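PDB 4UXD: 2-dehydro-3-deoxy-d-gluconate/2-dehydro-3-deoxy-phosphogluconate aldolase from Picrophilus torridus, which is an archaeal aldolase of the dihydrodipicolinate synthetase family, built as a tetramer of (beta/alpha)8-barrel subunits. Local coordinates for residues Ile118-Pro126 against Tyr139-Met149; Tyr266-Tyr275 against Tyr286-Ile297. All blocks are in the same frame, centred on the assembly; numbering follows the deposited sequence.

Contact 1. Residues Ile118-Pro126 against Tyr139-Met149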
loop_
_atom_site.group_PDB
_atom_site.type_symbol
_atom_site.label_atom_id
_atom_site.label_comp_id
_atom_site.label_asym_id
_atom_site.label_seq_id
_atom_site.Cartn_x
_atom_site.Cartn_y
_atom_site.Cartn_z
ATOM N N ILE A 118 35.952 14.693 -7.238
ATOM C CA ILE A 118 34.731 14.858 -6.463
ATOM C C ILE A 118 34.932 14.047 -5.203
ATOM O O ILE A 118 35.325 12.897 -5.255
ATOM C CB ILE A 118 33.460 14.428 -7.254
ATOM C CG1 ILE A 118 33.018 15.557 -8.197
ATOM C CG2 ILE A 118 32.308 14.095 -6.330
ATOM C CD1 ILE A 118 32.170 15.105 -9.361
ATOM N N GLU A 119 34.684 14.673 -4.066
ATOM C CA GLU A 119 34.969 14.082 -2.770
ATOM C C GLU A 119 34.183 12.811 -2.461
ATOM O O GLU A 119 34.730 11.866 -1.882
ATOM C CB GLU A 119 34.689 15.107 -1.664
ATOM C CG GLU A 119 35.748 16.180 -1.506
ATOM C CD GLU A 119 35.504 17.401 -2.359
ATOM O OE1 GLU A 119 34.763 17.322 -3.363
ATOM O OE2 GLU A 119 36.066 18.459 -2.018
ATOM N N ALA A 120 32.902 12.788 -2.816
ATOM C CA ALA A 120 32.029 11.702 -2.372
ATOM C C ALA A 120 31.036 11.295 -3.440
ATOM O O ALA A 120 30.665 12.097 -4.300
ATOM C CB ALA A 120 31.287 12.104 -1.098
ATOM N N ALA A 121 30.629 10.033 -3.387
ATOM C CA ALA A 121 29.559 9.531 -4.227
ATOM C C ALA A 121 28.334 9.369 -3.350
ATOM O O ALA A 121 28.461 9.250 -2.126
ATOM C CB ALA A 121 29.932 8.224 -4.875
ATOM N N VAL A 122 27.165 9.409 -3.988
ATOM C CA VAL A 122 25.894 9.114 -3.351
ATOM C C VAL A 122 25.105 8.132 -4.197
ATOM O O VAL A 122 24.796 8.407 -5.358
ATOM C CB VAL A 122 25.033 10.359 -3.157
ATOM C CG1 VAL A 122 23.802 10.022 -2.279
ATOM C CG2 VAL A 122 25.850 11.484 -2.570
ATOM N N LEU A 123 24.734 7.011 -3.589
ATOM C CA LEU A 123 24.088 5.920 -4.304
ATOM C C LEU A 123 22.858 5.390 -3.555
ATOM O O LEU A 123 22.953 5.022 -2.386
ATOM C CB LEU A 123 25.092 4.790 -4.529
ATOM C CG LEU A 123 24.551 3.551 -5.237
ATOM C CD1 LEU A 123 24.084 3.924 -6.625
ATOM C CD2 LEU A 123 25.606 2.450 -5.300
ATOM N N MET A 124 21.714 5.354 -4.241
ATOM C CA MET A 124 20.500 4.733 -3.708
ATOM C C MET A 124 20.323 3.349 -4.328
ATOM O O MET A 124 20.984 3.004 -5.304
ATOM C CB MET A 124 19.248 5.595 -3.966
ATOM C CG MET A 124 18.695 5.547 -5.387
ATOM S SD MET A 124 19.876 6.249 -6.530
ATOM C CE MET A 124 19.725 7.969 -6.118
ATOM N N PRO A 125 19.440 2.538 -3.751
ATOM C CA PRO A 125 19.370 1.212 -4.363
ATOM C C PRO A 125 18.787 1.215 -5.781
ATOM O O PRO A 125 18.094 2.155 -6.162
ATOM C CB PRO A 125 18.478 0.437 -3.395
ATOM C CG PRO A 125 18.752 1.088 -2.050
ATOM C CD PRO A 125 18.920 2.553 -2.371
ATOM N N PRO A 126 19.089 0.169 -6.566
ATOM C CA PRO A 126 18.497 0.030 -7.895
ATOM C C PRO A 126 16.992 0.046 -7.836
ATOM O O PRO A 126 16.423 -0.358 -6.797
ATOM C CB PRO A 126 18.982 -1.339 -8.371
ATOM C CG PRO A 126 20.082 -1.705 -7.489
ATOM C CD PRO A 126 19.932 -0.977 -6.211
ATOM N N TYR A 139 24.517 -5.997 -4.768
ATOM C CA TYR A 139 24.729 -4.901 -5.698
ATOM C C TYR A 139 25.692 -3.829 -5.125
ATOM O O TYR A 139 26.649 -3.425 -5.799
ATOM C CB TYR A 139 23.379 -4.317 -6.052
ATOM C CG TYR A 139 23.387 -3.073 -6.872
ATOM C CD1 TYR A 139 23.440 -3.132 -8.254
ATOM C CD2 TYR A 139 23.285 -1.828 -6.263
ATOM C CE1 TYR A 139 23.414 -1.983 -9.013
ATOM C CE2 TYR A 139 23.262 -0.674 -7.007
ATOM C CZ TYR A 139 23.328 -0.756 -8.382
ATOM O OH TYR A 139 23.289 0.398 -9.118
ATOM N N TYR A 140 25.459 -3.393 -3.887
ATOM C CA TYR A 140 26.397 -2.497 -3.205
ATOM C C TYR A 140 27.757 -3.169 -2.994
ATOM O O TYR A 140 28.800 -2.521 -3.041
ATOM C CB TYR A 140 25.845 -2.036 -1.851
ATOM C CG TYR A 140 24.884 -0.874 -1.933
ATOM C CD1 TYR A 140 25.335 0.438 -1.871
ATOM C CD2 TYR A 140 23.525 -1.095 -2.082
ATOM C CE1 TYR A 140 24.458 1.492 -1.945
ATOM C CE2 TYR A 140 22.634 -0.049 -2.155
ATOM C CZ TYR A 140 23.094 1.243 -2.086
ATOM O OH TYR A 140 22.174 2.273 -2.165
ATOM N N LYS A 141 27.732 -4.473 -2.759
ATOM C CA LYS A 141 28.949 -5.241 -2.557
ATOM C C LYS A 141 29.879 -5.141 -3.774
ATOM O O LYS A 141 31.048 -4.748 -3.659
ATOM C CB LYS A 141 28.587 -6.703 -2.272
ATOM C CG LYS A 141 29.754 -7.618 -1.942
ATOM C CD LYS A 141 29.300 -8.679 -0.937
ATOM C CE LYS A 141 30.203 -9.913 -0.852
ATOM N NZ LYS A 141 31.079 -10.116 -2.032
ATOM N N GLU A 142 29.344 -5.489 -4.939
ATOM C CA GLU A 142 30.120 -5.511 -6.162
ATOM C C GLU A 142 30.685 -4.134 -6.459
ATOM O O GLU A 142 31.803 -3.990 -6.957
ATOM C CB GLU A 142 29.246 -5.979 -7.325
ATOM C CG GLU A 142 30.010 -6.579 -8.490
ATOM C CD GLU A 142 29.937 -8.099 -8.509
ATOM O OE1 GLU A 142 29.921 -8.709 -7.414
ATOM O OE2 GLU A 142 29.878 -8.678 -9.619
ATOM N N ILE A 143 29.895 -3.116 -6.141
ATOM C CA ILE A 143 30.241 -1.752 -6.484
ATOM C C ILE A 143 31.340 -1.225 -5.546
ATOM O O ILE A 143 32.373 -0.715 -5.999
ATOM C CB ILE A 143 28.986 -0.860 -6.432
ATOM C CG1 ILE A 143 28.067 -1.192 -7.601
ATOM C CG2 ILE A 143 29.339 0.603 -6.504
ATOM C CD1 ILE A 143 26.634 -0.694 -7.450
ATOM N N LEU A 144 31.107 -1.359 -4.246
ATOM C CA LEU A 144 32.050 -0.897 -3.238
ATOM C C LEU A 144 33.394 -1.615 -3.341
ATOM O O LEU A 144 34.409 -1.106 -2.860
ATOM C CB LEU A 144 31.477 -1.107 -1.838
ATOM C CG LEU A 144 30.226 -0.302 -1.495
ATOM C CD1 LEU A 144 29.615 -0.819 -0.190
ATOM C CD2 LEU A 144 30.549 1.160 -1.389
ATOM N N SER A 145 33.392 -2.804 -3.945
ATOM C CA SER A 145 34.612 -3.581 -4.117
ATOM C C SER A 145 35.480 -3.038 -5.237
ATOM O O SER A 145 36.614 -3.480 -5.409
ATOM C CB SER A 145 34.286 -5.044 -4.405
ATOM O OG SER A 145 33.981 -5.736 -3.214
ATOM N N SER A 146 34.945 -2.079 -5.988
ATOM C CA SER A 146 35.624 -1.558 -7.167
ATOM C C SER A 146 35.875 -0.052 -7.079
ATOM O O SER A 146 36.366 0.554 -8.021
ATOM C CB SER A 146 34.795 -1.873 -8.410
ATOM O OG SER A 146 34.534 -3.260 -8.493
ATOM N N ASN A 147 35.534 0.554 -5.950
ATOM C CA ASN A 147 35.631 2.001 -5.831
ATOM C C ASN A 147 35.915 2.431 -4.400
ATOM O O ASN A 147 35.059 2.328 -3.508
ATOM C CB ASN A 147 34.347 2.664 -6.335
ATOM C CG ASN A 147 34.089 2.396 -7.799
ATOM O OD1 ASN A 147 33.312 1.514 -8.151
ATOM N ND2 ASN A 147 34.756 3.144 -8.665
ATOM N N ASP A 148 37.130 2.929 -4.205
ATOM C CA ASP A 148 37.626 3.269 -2.887
ATOM C C ASP A 148 36.967 4.537 -2.330
ATOM O O ASP A 148 36.923 4.736 -1.108
ATOM C CB ASP A 148 39.147 3.445 -2.941
ATOM C CG ASP A 148 39.843 2.784 -1.769
ATOM O OD1 ASP A 148 39.851 3.374 -0.664
ATOM O OD2 ASP A 148 40.372 1.665 -1.949
ATOM N N MET A 149 36.437 5.379 -3.217
ATOM C CA MET A 149 36.019 6.723 -2.821
ATOM C C MET A 149 34.909 6.744 -1.776
ATOM O O MET A 149 34.210 5.754 -1.541
ATOM C CB MET A 149 35.582 7.532 -4.045
ATOM C CG MET A 149 34.246 7.175 -4.633
ATOM S SD MET A 149 33.872 8.135 -6.122
ATOM C CE MET A 149 33.864 9.792 -5.428
#
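The ring of Tyr139 is sandwiched between Pro126 on one face and Ile143, a turn further along its own helix, on the other. Pro126 CG sits almost on the ring normal, 3.3 Å from the Tyr139 centroid and only 8° off it, a CH-pi contact in which the two side chains pass alongside each other in opposing senses. Ile143 CD1 covers the far face nearer its rim. Tyr139 CG stands anti to the backbone N (chi1 173°), which turns the ring toward the proline, and its hydroxyl is spent on Ser100 O. Tyr140 meets the other segment at its edge: Pro125 CG lies near the ring plane, 4.0 Å from Tyr140 CE2, and the hydroxyl of Tyr140 donates to Leu123 O at 2.9 Å, reaching it from well above the carbonyl plane.

These residues belong to a beta-alpha-beta unit of the (beta/alpha)8 barrel, in which strand 120-123 leads into helix 133-144, whose 139-144 part runs back at 161° to the strand, and then into strand 150-155. Leu123 fills the strand-helix interface, its CD2 3.7 Å from Tyr140 CE1 and tip to tip with Ile143 CD1 at 3.9 Å. At the other end of the strand, just before 150-155 begins, the bent Met149 chain brings CE to 3.4 Å from Ile118 O and lays SD 4.1 Å from Ala121 CB. Pro289 of the second subunit packs on both Pro126 and Tyr139.

Contact 2. Residues Tyr266-Tyr275 against Tyr286-Ile297; sequences YQFPNAYYEY and YRPPMYRVGIEI
The irregular tail 286-297 runs beside the start of helix 270-279, with Asn270 CA 6.2 Å from Met290 CA, and Tyr275 drawn level with Ile297 at the far end. It is the C-terminal extension of the barrel chain, folded back over helix 270-279, the last helix of the chain. Glu274 is central: CG anti to the backbone N (chi1 -174°) and an extended chain carry its carboxylate to two successive backbone amides. Gly294 N reaches Glu274 OE1 at 2.7 Å on the syn lone pair, whereas Ile295 N meets Glu274 OE2 from above the carboxylate plane. Arg292 adds charge alone, since OE2 lies over a face of its guanidinium. Aromatic rings carry the apolar part. Met290 CE stands squarely over the Tyr273 ring, 3.3 Å from its centroid, in a CH-pi contact; Met290 SD, above the same face 5.0 Å from the Tyr273 centroid, makes it Met-aromatic as well. The Tyr273 hydroxyl is engaged by Thr34 N and Thr68 O. Ile297 CD1 covers a face of Tyr275, although the tail is poorly ordered from Gly294 onward. Tyr291 N gives a weak bond to Asn270 OD1, and a water accepts from Asn270 ND2 at 2.9 Å and donates to Pro289 O at 2.8 Å.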
loop_
_atom_site.group_PDB
_atom_site.type_symbol
_atom_site.label_atom_id
_atom_site.label_comp_id
_atom_site.label_asym_id
_atom_site.label_seq_id
_atom_site.Cartn_x
_atom_site.Cartn_y
_atom_site.Cartn_z
ATOM N N TYR A 266 2.311 20.242 -5.248
ATOM C CA TYR A 266 2.572 19.998 -6.659
ATOM C C TYR A 266 3.411 18.740 -6.889
ATOM O O TYR A 266 4.142 18.296 -6.008
ATOM C CB TYR A 266 3.245 21.237 -7.260
ATOM C CG TYR A 266 2.354 22.460 -7.147
ATOM C CD1 TYR A 266 1.029 22.409 -7.579
ATOM C CD2 TYR A 266 2.818 23.648 -6.592
ATOM C CE1 TYR A 266 0.191 23.505 -7.475
ATOM C CE2 TYR A 266 1.982 24.756 -6.480
ATOM C CZ TYR A 266 0.665 24.674 -6.922
ATOM O OH TYR A 266 -0.188 25.758 -6.822
ATOM N N GLN A 267 3.233 18.156 -8.071
ATOM C CA GLN A 267 3.974 16.991 -8.553
ATOM C C GLN A 267 5.475 17.222 -8.428
ATOM O O GLN A 267 5.997 18.206 -8.961
ATOM C CB GLN A 267 3.568 16.714 -10.011
ATOM C CG GLN A 267 4.490 15.831 -10.862
ATOM C CD GLN A 267 4.412 14.355 -10.516
ATOM O OE1 GLN A 267 3.341 13.742 -10.544
ATOM N NE2 GLN A 267 5.558 13.774 -10.189
ATOM N N PHE A 268 6.159 16.332 -7.708
ATOM C CA PHE A 268 7.591 16.482 -7.458
ATOM C C PHE A 268 8.421 16.309 -8.752
ATOM O O PHE A 268 8.098 15.467 -9.587
ATOM C CB PHE A 268 8.034 15.470 -6.391
ATOM C CG PHE A 268 9.488 15.589 -5.996
ATOM C CD1 PHE A 268 10.473 14.879 -6.688
ATOM C CD2 PHE A 268 9.871 16.421 -4.945
ATOM C CE1 PHE A 268 11.815 14.984 -6.328
ATOM C CE2 PHE A 268 11.202 16.537 -4.575
ATOM C CZ PHE A 268 12.184 15.816 -5.268
ATOM N N PRO A 269 9.485 17.112 -8.939
ATOM C CA PRO A 269 10.023 18.246 -8.187
ATOM C C PRO A 269 9.766 19.559 -8.910
ATOM O O PRO A 269 10.489 20.538 -8.722
ATOM C CB PRO A 269 11.512 17.949 -8.165
ATOM C CG PRO A 269 11.750 17.364 -9.553
ATOM C CD PRO A 269 10.438 16.707 -9.988
ATOM N N ASN A 270 8.750 19.566 -9.758
ATOM C CA ASN A 270 8.570 20.647 -10.711
ATOM C C ASN A 270 8.513 22.031 -10.057
ATOM O O ASN A 270 9.130 22.971 -10.556
ATOM C CB ASN A 270 7.324 20.367 -11.530
ATOM C CG ASN A 270 7.462 19.099 -12.359
ATOM O OD1 ASN A 270 8.450 18.933 -13.077
ATOM N ND2 ASN A 270 6.493 18.182 -12.238
ATOM N N ALA A 271 7.824 22.134 -8.922
ATOM C CA ALA A 271 7.692 23.397 -8.202
ATOM C C ALA A 271 9.048 23.987 -7.807
ATOM O O ALA A 271 9.197 25.209 -7.762
ATOM C CB ALA A 271 6.831 23.215 -6.968
ATOM N N TYR A 272 10.021 23.122 -7.522
ATOM C CA TYR A 272 11.370 23.561 -7.159
ATOM C C TYR A 272 12.001 24.300 -8.321
ATOM O O TYR A 272 12.725 25.281 -8.138
ATOM C CB TYR A 272 12.262 22.375 -6.761
ATOM C CG TYR A 272 11.910 21.763 -5.419
ATOM C CD1 TYR A 272 10.767 20.980 -5.260
ATOM C CD2 TYR A 272 12.721 21.966 -4.308
ATOM C CE1 TYR A 272 10.448 20.416 -4.031
ATOM C CE2 TYR A 272 12.403 21.415 -3.077
ATOM C CZ TYR A 272 11.271 20.640 -2.949
ATOM O OH TYR A 272 10.961 20.093 -1.732
ATOM N N TYR A 273 11.714 23.813 -9.523
ATOM C CA TYR A 273 12.271 24.385 -10.721
ATOM C C TYR A 273 11.630 25.750 -10.981
ATOM O O TYR A 273 12.341 26.735 -11.157
ATOM C CB TYR A 273 12.105 23.408 -11.902
ATOM C CG TYR A 273 13.144 22.296 -11.850
ATOM C CD1 TYR A 273 13.033 21.248 -10.947
ATOM C CD2 TYR A 273 14.252 22.321 -12.675
ATOM C CE1 TYR A 273 13.992 20.249 -10.877
ATOM C CE2 TYR A 273 15.219 21.331 -12.612
ATOM C CZ TYR A 273 15.087 20.297 -11.713
ATOM O OH TYR A 273 16.049 19.309 -11.658
ATOM N N GLU A 274 10.306 25.828 -10.965
ATOM C CA GLU A 274 9.655 27.114 -11.159
ATOM C C GLU A 274 10.164 28.126 -10.132
ATOM O O GLU A 274 10.485 29.270 -10.465
ATOM C CB GLU A 274 8.137 26.977 -11.055
ATOM C CG GLU A 274 7.383 28.249 -11.393
ATOM C CD GLU A 274 5.886 28.020 -11.561
ATOM O OE1 GLU A 274 5.474 26.841 -11.637
ATOM O OE2 GLU A 274 5.120 29.013 -11.606
ATOM N N TYR A 275 10.263 27.687 -8.883
ATOM C CA TYR A 275 10.587 28.585 -7.795
ATOM C C TYR A 275 11.963 29.164 -8.029
ATOM O O TYR A 275 12.209 30.338 -7.762
ATOM C CB TYR A 275 10.517 27.857 -6.454
ATOM C CG TYR A 275 10.276 28.762 -5.271
ATOM C CD1 TYR A 275 11.245 29.664 -4.852
ATOM C CD2 TYR A 275 9.085 28.708 -4.563
ATOM C CE1 TYR A 275 11.032 30.493 -3.766
ATOM C CE2 TYR A 275 8.862 29.533 -3.475
ATOM C CZ TYR A 275 9.838 30.424 -3.077
ATOM O OH TYR A 275 9.622 31.250 -1.992
ATOM N N TYR A 286 11.403 22.351 -18.877
ATOM C CA TYR A 286 11.034 21.108 -18.251
ATOM C C TYR A 286 11.136 19.951 -19.234
ATOM O O TYR A 286 10.360 19.883 -20.181
ATOM C CB TYR A 286 9.605 21.205 -17.714
ATOM C CG TYR A 286 9.394 22.335 -16.741
ATOM C CD1 TYR A 286 9.219 23.635 -17.190
ATOM C CD2 TYR A 286 9.362 22.104 -15.374
ATOM C CE1 TYR A 286 9.034 24.672 -16.315
ATOM C CE2 TYR A 286 9.181 23.139 -14.486
ATOM C CZ TYR A 286 9.010 24.424 -14.965
ATOM O OH TYR A 286 8.810 25.473 -14.104
ATOM N N ARG A 287 12.084 19.045 -19.006
ATOM C CA ARG A 287 12.154 17.812 -19.778
ATOM C C ARG A 287 11.031 16.881 -19.330
ATOM O O ARG A 287 10.986 16.490 -18.156
ATOM C CB ARG A 287 13.512 17.119 -19.605
ATOM C CG ARG A 287 13.662 15.824 -20.425
ATOM C CD ARG A 287 15.078 15.224 -20.363
ATOM N NE ARG A 287 16.090 16.113 -20.940
ATOM C CZ ARG A 287 17.341 15.753 -21.218
ATOM N NH1 ARG A 287 17.756 14.515 -20.988
ATOM N NH2 ARG A 287 18.180 16.635 -21.736
ATOM N N PRO A 288 10.105 16.545 -20.245
ATOM C CA PRO A 288 9.120 15.515 -19.906
ATOM C C PRO A 288 9.792 14.303 -19.264
ATOM O O PRO A 288 10.880 13.932 -19.712
ATOM C CB PRO A 288 8.510 15.159 -21.256
ATOM C CG PRO A 288 8.655 16.401 -22.081
ATOM C CD PRO A 288 9.891 17.102 -21.594
ATOM N N PRO A 289 9.170 13.702 -18.228
ATOM C CA PRO A 289 7.815 13.931 -17.692
ATOM C C PRO A 289 7.634 15.166 -16.793
ATOM O O PRO A 289 6.527 15.390 -16.326
ATOM C CB PRO A 289 7.555 12.659 -16.877
ATOM C CG PRO A 289 8.911 12.269 -16.365
ATOM C CD PRO A 289 9.910 12.710 -17.427
ATOM N N MET A 290 8.683 15.936 -16.530
ATOM C CA MET A 290 8.508 17.227 -15.870
ATOM C C MET A 290 7.496 18.053 -16.660
ATOM O O MET A 290 7.306 17.842 -17.863
ATOM C CB MET A 290 9.829 18.010 -15.776
ATOM C CG MET A 290 10.959 17.328 -15.055
ATOM S SD MET A 290 12.544 18.168 -15.277
ATOM C CE MET A 290 12.477 19.462 -14.046
ATOM N N TYR A 291 6.851 19.000 -15.990
ATOM C CA TYR A 291 6.016 19.972 -16.684
ATOM C C TYR A 291 5.794 21.207 -15.805
ATOM O O TYR A 291 5.917 21.131 -14.582
ATOM C CB TYR A 291 4.693 19.328 -17.094
ATOM C CG TYR A 291 3.793 18.954 -15.946
ATOM C CD1 TYR A 291 3.891 17.715 -15.333
ATOM C CD2 TYR A 291 2.830 19.835 -15.490
ATOM C CE1 TYR A 291 3.051 17.372 -14.283
ATOM C CE2 TYR A 291 1.992 19.506 -14.446
ATOM C CZ TYR A 291 2.103 18.278 -13.845
ATOM O OH TYR A 291 1.250 17.958 -12.815
ATOM N N ARG A 292 5.502 22.347 -16.423
ATOM C CA ARG A 292 5.279 23.591 -15.670
ATOM C C ARG A 292 4.021 23.472 -14.806
ATOM O O ARG A 292 3.029 22.876 -15.211
ATOM C CB ARG A 292 5.189 24.793 -16.627
ATOM C CG ARG A 292 4.383 26.022 -16.140
ATOM C CD ARG A 292 5.175 26.976 -15.242
ATOM N NE ARG A 292 5.031 28.358 -15.715
ATOM C CZ ARG A 292 4.148 29.243 -15.254
ATOM N NH1 ARG A 292 3.313 28.930 -14.265
ATOM N NH2 ARG A 292 4.107 30.461 -15.781
ATOM N N VAL A 293 4.065 24.077 -13.626
ATOM C CA VAL A 293 3.082 23.800 -12.584
ATOM C C VAL A 293 2.253 25.023 -12.179
ATOM O O VAL A 293 1.022 25.020 -12.291
ATOM C CB VAL A 293 3.806 23.222 -11.347
ATOM C CG1 VAL A 293 2.994 23.383 -10.087
ATOM C CG2 VAL A 293 4.116 21.750 -11.570
ATOM N N GLY A 294 2.940 26.057 -11.705
ATOM C CA GLY A 294 2.298 27.226 -11.130
ATOM C C GLY A 294 2.500 27.270 -9.622
ATOM O O GLY A 294 1.778 26.610 -8.877
ATOM N N ILE A 295 3.494 28.033 -9.178
ATOM C CA ILE A 295 3.756 28.246 -7.758
ATOM C C ILE A 295 3.835 29.757 -7.553
ATOM O O ILE A 295 4.221 30.492 -8.470
ATOM C CB ILE A 295 5.057 27.512 -7.285
ATOM C CG1 ILE A 295 5.464 27.896 -5.852
ATOM C CG2 ILE A 295 6.220 27.790 -8.227
ATOM C CD1 ILE A 295 4.542 27.374 -4.763
ATOM N N GLU A 296 3.465 30.212 -6.357
ATOM C CA GLU A 296 3.176 31.627 -6.116
ATOM C C GLU A 296 4.335 32.445 -5.532
ATOM O O GLU A 296 4.207 33.660 -5.377
ATOM C CB GLU A 296 1.962 31.741 -5.190
ATOM C CG GLU A 296 0.695 31.100 -5.751
ATOM C CD GLU A 296 0.100 31.872 -6.919
ATOM O OE1 GLU A 296 0.709 32.870 -7.365
ATOM O OE2 GLU A 296 -0.986 31.479 -7.391
ATOM N N ILE A 297 5.441 31.773 -5.212
ATOM C CA ILE A 297 6.711 32.410 -4.834
ATOM C C ILE A 297 6.569 33.754 -4.113
ATOM O O ILE A 297 6.919 33.884 -2.938
ATOM C CB ILE A 297 7.605 32.614 -6.084
ATOM C CG1 ILE A 297 8.940 33.253 -5.690
ATOM C CG2 ILE A 297 6.900 33.468 -7.143
ATOM C CD1 ILE A 297 10.133 32.678 -6.425
HETATM O O HOH W 1 6.596 15.547 -13.509
#

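Contact 1 is buried and contact 2 only partly so; they lie on opposite sides of the chain's centre, with centres 30 Å apart, and share no helix or strand. The first joins a barrel strand to the helix that follows it, largely through apolar side chains and a single tyrosine hydroxyl bond. The second ties an irregular tail to a helix beyond the barrel strands, and there a carboxylate, backbone amides and a water supplement the aromatic packing. Between subunits they meet: Pro289 belongs to 286-297, so contact 2 of one copy packs against contact 1 of its neighbour. Gln267 also hydrogen-bonds to Lys130 and Asn132 of the second subunit, and Tyr291 to that Asn132.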